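Local coordinates for allophycocyanin beta-18 subunit apoprotein (Chroococcidiopsis thermalis PCC 7203, PDB 6HRK) that binds biliverdin IX alpha as an artificial far-red fluorescent biliprotein derived from a far-red-induced allophycocyanin subunit, at residues A[21-32]-A[99-108]; A[62-72]-A[122-130]. The protein carries 18 engineered substitutions. All blocks are in the same frame, centred on the assembly; numbering follows the deposited sequence.

Contact 1: residues A[21-32]-A[99-108]; sequences VVKTAVSQLFQE and RSIQLMKKIV. Engineered in segment 21-32: Val21 (natural residue Ile), Gln28 (natural residue Leu). Engineered in segment 99-108: Lys106 (natural residue Asn).
Val21, an engineered residue, and Ile107 run alongside one another, heading opposite ways, where helices 18-32 and 94-115 cross; Val21 CG2 lies 3.8 Å from Ile107 CG2. The other branch, Val21 CG1, is anti to its backbone nitrogen (chi1 166°), and that turn lays it 4.0 Å from Val108 CG2 and equally near Met104 CG. Ile107 also sends CD1 to Thr24 CG2, while the Thr24 hydroxyl bonds back to the carbonyl of Glu20.

One turn nearer the start of helix 94-115, Leu103 is a knob in a hole formed by Ala25, Gln28, Leu29 and Glu32. Leu103 CD1 lies 3.6 Å from Ala25 O and also meets Leu29 CB. Ala25 and Met104 have the closest CA atoms, 5.6 Å apart, with Ala25 CB 3.5 Å from Met104 CG, consistent with the small side chain.

Beyond the apolar side chains, at the end of helix 18-32, Arg99 lies nearly perpendicular to Glu32. Arg99 NH1 donates to the syn lone pair of Glu32 OE1 at 3.0 Å, from a guanidinium plane turned 46° from the carboxylate; its second bond, to OE2, is weak. The buried part thus holds mainly by apolar packing, while the charged pair, with Glu32 exposed, probably contributes less than a buried pair would.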
# COMPACT_ATOMS: atom_id res chain seq x y z
N VAL A 21 -0.25 -4.11 9.72
CA VAL A 21 -0.97 -3.96 8.44
C VAL A 21 -0.11 -4.44 7.26
O VAL A 21 -0.62 -5.10 6.36
CB VAL A 21 -1.46 -2.50 8.21
CG1 VAL A 21 -1.88 -2.25 6.77
CG2 VAL A 21 -2.61 -2.17 9.16
N VAL A 22 1.18 -4.10 7.28
CA VAL A 22 2.13 -4.55 6.25
C VAL A 22 2.29 -6.06 6.36
O VAL A 22 1.94 -6.78 5.42
CB VAL A 22 3.50 -3.84 6.36
CG1 VAL A 22 4.53 -4.45 5.42
CG2 VAL A 22 3.36 -2.34 6.07
N LYS A 23 2.77 -6.54 7.51
CA LYS A 23 2.99 -7.98 7.75
C LYS A 23 1.77 -8.86 7.45
O LYS A 23 1.92 -9.97 6.94
CB LYS A 23 3.49 -8.23 9.19
CG LYS A 23 5.01 -8.28 9.35
CD LYS A 23 5.71 -7.01 8.88
CE LYS A 23 7.23 -7.13 8.98
NZ LYS A 23 7.81 -8.12 8.03
N THR A 24 0.58 -8.36 7.76
CA THR A 24 -0.68 -9.04 7.43
C THR A 24 -0.94 -9.02 5.91
O THR A 24 -1.39 -10.02 5.35
CB THR A 24 -1.88 -8.39 8.16
OG1 THR A 24 -1.60 -8.30 9.56
CG2 THR A 24 -3.16 -9.19 7.94
N ALA A 25 -0.67 -7.88 5.27
CA ALA A 25 -0.85 -7.73 3.82
C ALA A 25 0.12 -8.58 3.00
O ALA A 25 -0.28 -9.15 1.98
CB ALA A 25 -0.73 -6.27 3.42
N VAL A 26 1.38 -8.67 3.43
CA VAL A 26 2.40 -9.41 2.66
C VAL A 26 2.15 -10.92 2.79
O VAL A 26 2.38 -11.67 1.84
CB VAL A 26 3.89 -9.15 3.08
CG1 VAL A 26 4.80 -9.30 1.87
CG2 VAL A 26 4.12 -7.77 3.70
N SER A 27 1.68 -11.34 3.96
CA SER A 27 1.33 -12.74 4.22
C SER A 27 0.25 -13.25 3.25
O SER A 27 0.40 -14.32 2.65
CB SER A 27 0.87 -12.93 5.67
OG SER A 27 0.63 -14.29 5.96
N GLN A 28 -0.83 -12.47 3.10
CA GLN A 28 -1.92 -12.84 2.17
C GLN A 28 -1.52 -12.63 0.70
O GLN A 28 -2.04 -13.32 -0.17
CB GLN A 28 -3.21 -12.07 2.48
CG GLN A 28 -4.46 -12.86 2.10
CD GLN A 28 -5.73 -12.03 2.15
OE1 GLN A 28 -6.12 -11.40 1.16
NE2 GLN A 28 -6.41 -12.05 3.29
N LEU A 29 -0.60 -11.70 0.45
CA LEU A 29 -0.04 -11.49 -0.90
C LEU A 29 0.69 -12.73 -1.41
O LEU A 29 0.51 -13.13 -2.56
CB LEU A 29 0.90 -10.28 -0.91
CG LEU A 29 1.48 -9.82 -2.26
CD1 LEU A 29 0.41 -9.20 -3.13
CD2 LEU A 29 2.63 -8.84 -2.04
N PHE A 30 1.52 -13.34 -0.55
CA PHE A 30 2.28 -14.55 -0.92
C PHE A 30 1.41 -15.80 -1.09
O PHE A 30 1.85 -16.75 -1.74
CB PHE A 30 3.39 -14.85 0.10
CG PHE A 30 4.44 -13.78 0.23
CD1 PHE A 30 4.94 -13.09 -0.89
CD2 PHE A 30 4.97 -13.47 1.48
CE1 PHE A 30 5.91 -12.11 -0.75
CE2 PHE A 30 5.94 -12.50 1.62
CZ PHE A 30 6.42 -11.82 0.51
N GLN A 31 0.23 -15.83 -0.48
CA GLN A 31 -0.75 -16.90 -0.76
C GLN A 31 -1.26 -16.81 -2.20
O GLN A 31 -1.28 -17.81 -2.93
CB GLN A 31 -1.95 -16.84 0.19
CG GLN A 31 -1.83 -17.70 1.44
CD GLN A 31 -3.17 -17.96 2.10
OE1 GLN A 31 -3.92 -17.03 2.40
NE2 GLN A 31 -3.49 -19.24 2.31
N GLU A 32 -1.66 -15.61 -2.60
CA GLU A 32 -2.24 -15.36 -3.92
C GLU A 32 -1.18 -15.26 -5.02
O GLU A 32 -1.45 -15.62 -6.16
CB GLU A 32 -3.10 -14.10 -3.89
CG GLU A 32 -4.23 -14.14 -2.87
CD GLU A 32 -4.94 -12.82 -2.72
OE1 GLU A 32 -5.20 -12.17 -3.75
OE2 GLU A 32 -5.27 -12.43 -1.58
N ARG A 99 -1.96 -5.16 -5.96
CA ARG A 99 -2.68 -5.98 -4.98
C ARG A 99 -2.25 -5.67 -3.55
O ARG A 99 -3.09 -5.48 -2.68
CB ARG A 99 -2.48 -7.48 -5.26
CG ARG A 99 -3.02 -8.44 -4.19
CD ARG A 99 -4.33 -9.11 -4.54
NE ARG A 99 -5.52 -8.27 -4.32
CZ ARG A 99 -6.55 -8.55 -3.51
NH1 ARG A 99 -6.61 -9.67 -2.80
NH2 ARG A 99 -7.56 -7.68 -3.42
N SER A 100 -0.94 -5.63 -3.32
CA SER A 100 -0.39 -5.38 -1.97
C SER A 100 -0.93 -4.08 -1.36
O SER A 100 -1.24 -4.04 -0.17
CB SER A 100 1.14 -5.36 -2.00
OG SER A 100 1.64 -4.36 -2.86
N ILE A 101 -1.04 -3.04 -2.19
CA ILE A 101 -1.63 -1.76 -1.78
C ILE A 101 -3.13 -1.94 -1.50
O ILE A 101 -3.62 -1.50 -0.46
CB ILE A 101 -1.38 -0.66 -2.85
CG1 ILE A 101 0.12 -0.34 -2.92
CG2 ILE A 101 -2.16 0.61 -2.54
CD1 ILE A 101 0.55 0.28 -4.23
N GLN A 102 -3.84 -2.59 -2.41
CA GLN A 102 -5.27 -2.84 -2.25
C GLN A 102 -5.59 -3.78 -1.07
O GLN A 102 -6.67 -3.68 -0.48
CB GLN A 102 -5.89 -3.39 -3.55
CG GLN A 102 -5.82 -2.45 -4.75
CD GLN A 102 -6.86 -1.34 -4.72
OE1 GLN A 102 -7.27 -0.88 -3.66
NE2 GLN A 102 -7.29 -0.90 -5.90
N LEU A 103 -4.66 -4.68 -0.75
CA LEU A 103 -4.76 -5.51 0.45
C LEU A 103 -4.61 -4.66 1.70
O LEU A 103 -5.41 -4.77 2.63
CB LEU A 103 -3.69 -6.61 0.46
CG LEU A 103 -3.93 -7.81 -0.47
CD1 LEU A 103 -2.64 -8.60 -0.65
CD2 LEU A 103 -5.04 -8.71 0.05
N MET A 104 -3.58 -3.80 1.71
CA MET A 104 -3.35 -2.85 2.81
C MET A 104 -4.53 -1.90 3.02
O MET A 104 -4.80 -1.51 4.15
CB MET A 104 -2.04 -2.06 2.60
CG MET A 104 -0.78 -2.84 2.95
SD MET A 104 0.74 -1.87 2.92
CE MET A 104 0.78 -1.32 1.22
N LYS A 105 -5.22 -1.53 1.94
CA LYS A 105 -6.50 -0.80 2.05
C LYS A 105 -7.49 -1.62 2.88
O LYS A 105 -8.07 -1.11 3.84
CB LYS A 105 -7.09 -0.50 0.67
CG LYS A 105 -8.40 0.28 0.70
CD LYS A 105 -8.89 0.65 -0.69
CE LYS A 105 -9.51 -0.53 -1.42
NZ LYS A 105 -9.97 -0.15 -2.78
N LYS A 106 -7.68 -2.88 2.49
CA LYS A 106 -8.61 -3.80 3.16
C LYS A 106 -8.29 -4.00 4.64
O LYS A 106 -9.20 -4.02 5.47
CB LYS A 106 -8.63 -5.15 2.45
N ILE A 107 -7.01 -4.15 4.98
CA ILE A 107 -6.59 -4.35 6.38
C ILE A 107 -6.86 -3.09 7.21
O ILE A 107 -7.28 -3.19 8.37
CB ILE A 107 -5.11 -4.79 6.52
CG1 ILE A 107 -4.77 -6.01 5.65
CG2 ILE A 107 -4.77 -5.10 7.98
CD1 ILE A 107 -5.79 -7.14 5.68
N VAL A 108 -6.61 -1.92 6.62
CA VAL A 108 -6.91 -0.63 7.27
C VAL A 108 -8.42 -0.45 7.47
O VAL A 108 -8.84 -0.02 8.54
CB VAL A 108 -6.31 0.57 6.48
CG1 VAL A 108 -6.84 1.91 6.99
CG2 VAL A 108 -4.79 0.55 6.58

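Contact 2: residues A[62-72]-A[122-130]; sequences MCSYAIVAGGA and FVDEPFDYI. Engineered in segment 62-72: Met62 (natural residue Tyr), Gly71 (natural residue Asp). Engineered in segment 122-130: Ile130 (natural residue Val).
With chi1 near -68° in both residues, Cys63 SG and the ring of Phe127 each stand anti to their own carbonyl carbon, and these torsions bring the sulfur squarely over one face of the ring. Cys63 SG sits 3.6 Å from the Phe127 ring centroid, only 7° off the ring normal, while CB of the same cysteine makes a CH-pi contact with that face. This is a Cys sulfur-aromatic contact, and Ile130 CD1, from an engineered position, packs against Cys63 SG at 3.9 Å.

Ile67 sends its branches to different partners. Ile67 CG2 comes in at the edge of the Phe122 ring, 3.7 Å from Phe122 CE1, CG1 lies on Pro126 CG, and CD1 reaches the backbone carbonyl of Val123. The neighbouring ring carbon, Pro126 CB, lies 3.5 Å from Ala66 CB.

After the helix ends, Gly70 takes a positive phi and the chain turns back toward Glu125. Extended beyond CG, Glu125 presents OE2 to the amide of Ala72: Ala72 N to Glu125 OE2 is 3.0 Å, nearly straight, but the donor arrives from above the carboxylate plane. Without that carboxylate, as with an alanine here, the Ala72 N-H would probably lose its partner across the contact and the 70-72 loop would be held less firmly. Ala72 CB also lies 3.7 Å from Tyr129 CD2, and the Tyr129 hydroxyl goes on to Glu77.

Met62, engineered here, adds its CB to Ile130 CD1 and also touches the bound biliverdin. The segments 62-69 and 125-130 run at 127° between their N-to-C directions; their joining through packed apolar side chains, with the chromophore beside one end, fits the all-helical, globin-related fold of phycobilisome proteins.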
# COMPACT_ATOMS: atom_id res chain seq x y z
N MET A 62 2.57 6.96 2.30
CA MET A 62 2.03 7.93 1.36
C MET A 62 0.52 8.07 1.47
O MET A 62 -0.01 9.19 1.39
CB MET A 62 2.38 7.53 -0.08
CG MET A 62 3.79 7.88 -0.52
SD MET A 62 4.16 7.12 -2.11
CE MET A 62 5.46 8.20 -2.71
N CYS A 63 -0.17 6.94 1.65
CA CYS A 63 -1.63 6.92 1.79
C CYS A 63 -2.12 7.62 3.06
O CYS A 63 -3.11 8.36 3.01
CB CYS A 63 -2.18 5.49 1.73
SG CYS A 63 -2.02 4.67 0.12
N SER A 64 -1.44 7.40 4.18
CA SER A 64 -1.78 8.05 5.45
C SER A 64 -1.69 9.57 5.35
O SER A 64 -2.62 10.29 5.73
CB SER A 64 -0.87 7.57 6.58
OG SER A 64 -0.97 6.18 6.76
N TYR A 65 -0.55 10.04 4.84
CA TYR A 65 -0.32 11.47 4.58
C TYR A 65 -1.34 12.04 3.59
O TYR A 65 -1.86 13.14 3.81
CB TYR A 65 1.11 11.70 4.05
CG TYR A 65 1.37 13.09 3.51
CD1 TYR A 65 1.09 14.23 4.27
CD2 TYR A 65 1.91 13.27 2.23
CE1 TYR A 65 1.32 15.50 3.77
CE2 TYR A 65 2.15 14.54 1.73
CZ TYR A 65 1.86 15.65 2.49
OH TYR A 65 2.10 16.90 1.99
N ALA A 66 -1.62 11.30 2.52
CA ALA A 66 -2.61 11.72 1.52
C ALA A 66 -4.00 11.93 2.12
O ALA A 66 -4.68 12.90 1.77
CB ALA A 66 -2.68 10.70 0.39
N ILE A 67 -4.41 11.05 3.03
CA ILE A 67 -5.70 11.18 3.73
C ILE A 67 -5.69 12.36 4.70
O ILE A 67 -6.68 13.10 4.78
CB ILE A 67 -6.09 9.87 4.48
CG1 ILE A 67 -6.34 8.73 3.48
CG2 ILE A 67 -7.35 10.07 5.33
CD1 ILE A 67 -6.14 7.35 4.06
N VAL A 68 -4.60 12.54 5.44
CA VAL A 68 -4.44 13.68 6.35
C VAL A 68 -4.36 15.01 5.60
O VAL A 68 -4.96 16.00 6.02
CB VAL A 68 -3.20 13.51 7.27
CG1 VAL A 68 -2.88 14.80 8.04
CG2 VAL A 68 -3.44 12.37 8.25
N ALA A 69 -3.64 15.02 4.48
CA ALA A 69 -3.44 16.24 3.68
C ALA A 69 -4.71 16.74 2.97
O ALA A 69 -4.76 17.90 2.57
CB ALA A 69 -2.32 16.03 2.68
N GLY A 70 -5.70 15.86 2.80
CA GLY A 70 -6.97 16.21 2.14
C GLY A 70 -7.28 15.40 0.89
O GLY A 70 -8.42 15.42 0.42
N GLY A 71 -6.29 14.69 0.36
CA GLY A 71 -6.48 13.86 -0.83
C GLY A 71 -5.18 13.45 -1.49
O GLY A 71 -4.10 13.84 -1.05
N ALA A 72 -5.31 12.69 -2.58
CA ALA A 72 -4.16 12.12 -3.30
C ALA A 72 -3.47 13.11 -4.24
O ALA A 72 -2.42 12.79 -4.80
CB ALA A 72 -4.60 10.89 -4.07
N PHE A 122 -13.65 7.84 1.92
CA PHE A 122 -12.48 8.71 1.67
C PHE A 122 -11.09 8.05 1.84
O PHE A 122 -10.13 8.47 1.19
CB PHE A 122 -12.55 9.97 2.54
CG PHE A 122 -12.37 9.71 4.02
CD1 PHE A 122 -11.10 9.73 4.60
CD2 PHE A 122 -13.46 9.47 4.84
CE1 PHE A 122 -10.92 9.49 5.95
CE2 PHE A 122 -13.30 9.23 6.20
CZ PHE A 122 -12.03 9.24 6.76
N VAL A 123 -11.00 7.06 2.72
CA VAL A 123 -9.77 6.29 2.95
C VAL A 123 -9.27 5.56 1.69
O VAL A 123 -8.06 5.41 1.51
CB VAL A 123 -9.94 5.30 4.14
CG1 VAL A 123 -8.87 4.21 4.18
CG2 VAL A 123 -9.94 6.08 5.44
N ASP A 124 -10.19 5.13 0.83
CA ASP A 124 -9.84 4.39 -0.40
C ASP A 124 -8.94 5.17 -1.36
O ASP A 124 -8.02 4.61 -1.96
CB ASP A 124 -11.12 3.97 -1.15
CG ASP A 124 -11.98 2.97 -0.37
OD1 ASP A 124 -11.79 2.83 0.86
OD2 ASP A 124 -12.85 2.33 -0.99
N GLU A 125 -9.21 6.47 -1.50
CA GLU A 125 -8.63 7.33 -2.54
C GLU A 125 -7.14 7.13 -2.89
O GLU A 125 -6.83 6.79 -4.03
CB GLU A 125 -8.94 8.81 -2.22
CG GLU A 125 -8.08 9.83 -2.96
CD GLU A 125 -8.56 11.25 -2.78
OE1 GLU A 125 -9.35 11.54 -1.86
OE2 GLU A 125 -8.10 12.09 -3.58
N PRO A 126 -6.22 7.34 -1.92
CA PRO A 126 -4.79 7.21 -2.25
C PRO A 126 -4.29 5.77 -2.45
O PRO A 126 -3.21 5.58 -3.02
CB PRO A 126 -4.10 7.84 -1.04
CG PRO A 126 -5.04 7.59 0.08
CD PRO A 126 -6.41 7.75 -0.52
N PHE A 127 -5.05 4.78 -1.98
CA PHE A 127 -4.76 3.37 -2.26
C PHE A 127 -5.12 3.05 -3.70
O PHE A 127 -4.32 2.46 -4.43
CB PHE A 127 -5.52 2.44 -1.31
CG PHE A 127 -5.06 2.51 0.12
CD1 PHE A 127 -5.59 3.46 0.99
CD2 PHE A 127 -4.12 1.62 0.61
CE1 PHE A 127 -5.19 3.53 2.31
CE2 PHE A 127 -3.71 1.68 1.94
CZ PHE A 127 -4.24 2.63 2.79
N ASP A 128 -6.34 3.44 -4.10
CA ASP A 128 -6.81 3.29 -5.48
C ASP A 128 -6.06 4.17 -6.49
O ASP A 128 -5.94 3.81 -7.66
CB ASP A 128 -8.31 3.58 -5.59
CG ASP A 128 -9.17 2.53 -4.89
OD1 ASP A 128 -8.75 1.37 -4.74
OD2 ASP A 128 -10.30 2.89 -4.49
N TYR A 129 -5.57 5.33 -6.04
CA TYR A 129 -4.82 6.24 -6.92
C TYR A 129 -3.43 5.71 -7.22
O TYR A 129 -3.04 5.61 -8.39
CB TYR A 129 -4.73 7.64 -6.30
CG TYR A 129 -3.95 8.62 -7.14
CD1 TYR A 129 -4.43 9.04 -8.38
CD2 TYR A 129 -2.71 9.12 -6.72
CE1 TYR A 129 -3.71 9.94 -9.16
CE2 TYR A 129 -1.99 10.01 -7.49
CZ TYR A 129 -2.49 10.42 -8.71
OH TYR A 129 -1.77 11.30 -9.48
N ILE A 130 -2.68 5.37 -6.17
CA ILE A 130 -1.34 4.80 -6.31
C ILE A 130 -1.39 3.46 -7.06
O ILE A 130 -0.55 3.20 -7.91
CB ILE A 130 -0.63 4.64 -4.93
CG1 ILE A 130 -0.34 6.02 -4.33
CG2 ILE A 130 0.68 3.86 -5.07
CD1 ILE A 130 0.05 6.00 -2.86

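Contacts 1 and 2 have centres about 17 Å apart and lie on opposite sides of the centre of the chain. Their segments alternate in sequence: 21-32, 62-72, 99-108, then 122-130, so helices 18-32 and 46-69 come first and helices 94-115 and 125-134 follow. The second segments of the two contacts meet each other directly. Lys105 NZ forms a salt bridge of 2.8 Å with Asp128 OD1, which Gln102 probably bonds as well, and Phe127 packs on the backbone of Ile101 and Lys105. Ser100 of contact 1 and Met62 of contact 2 both touch biliverdin, so the interleaved helix pairs form one bundle that reaches the chromophore from both contacts.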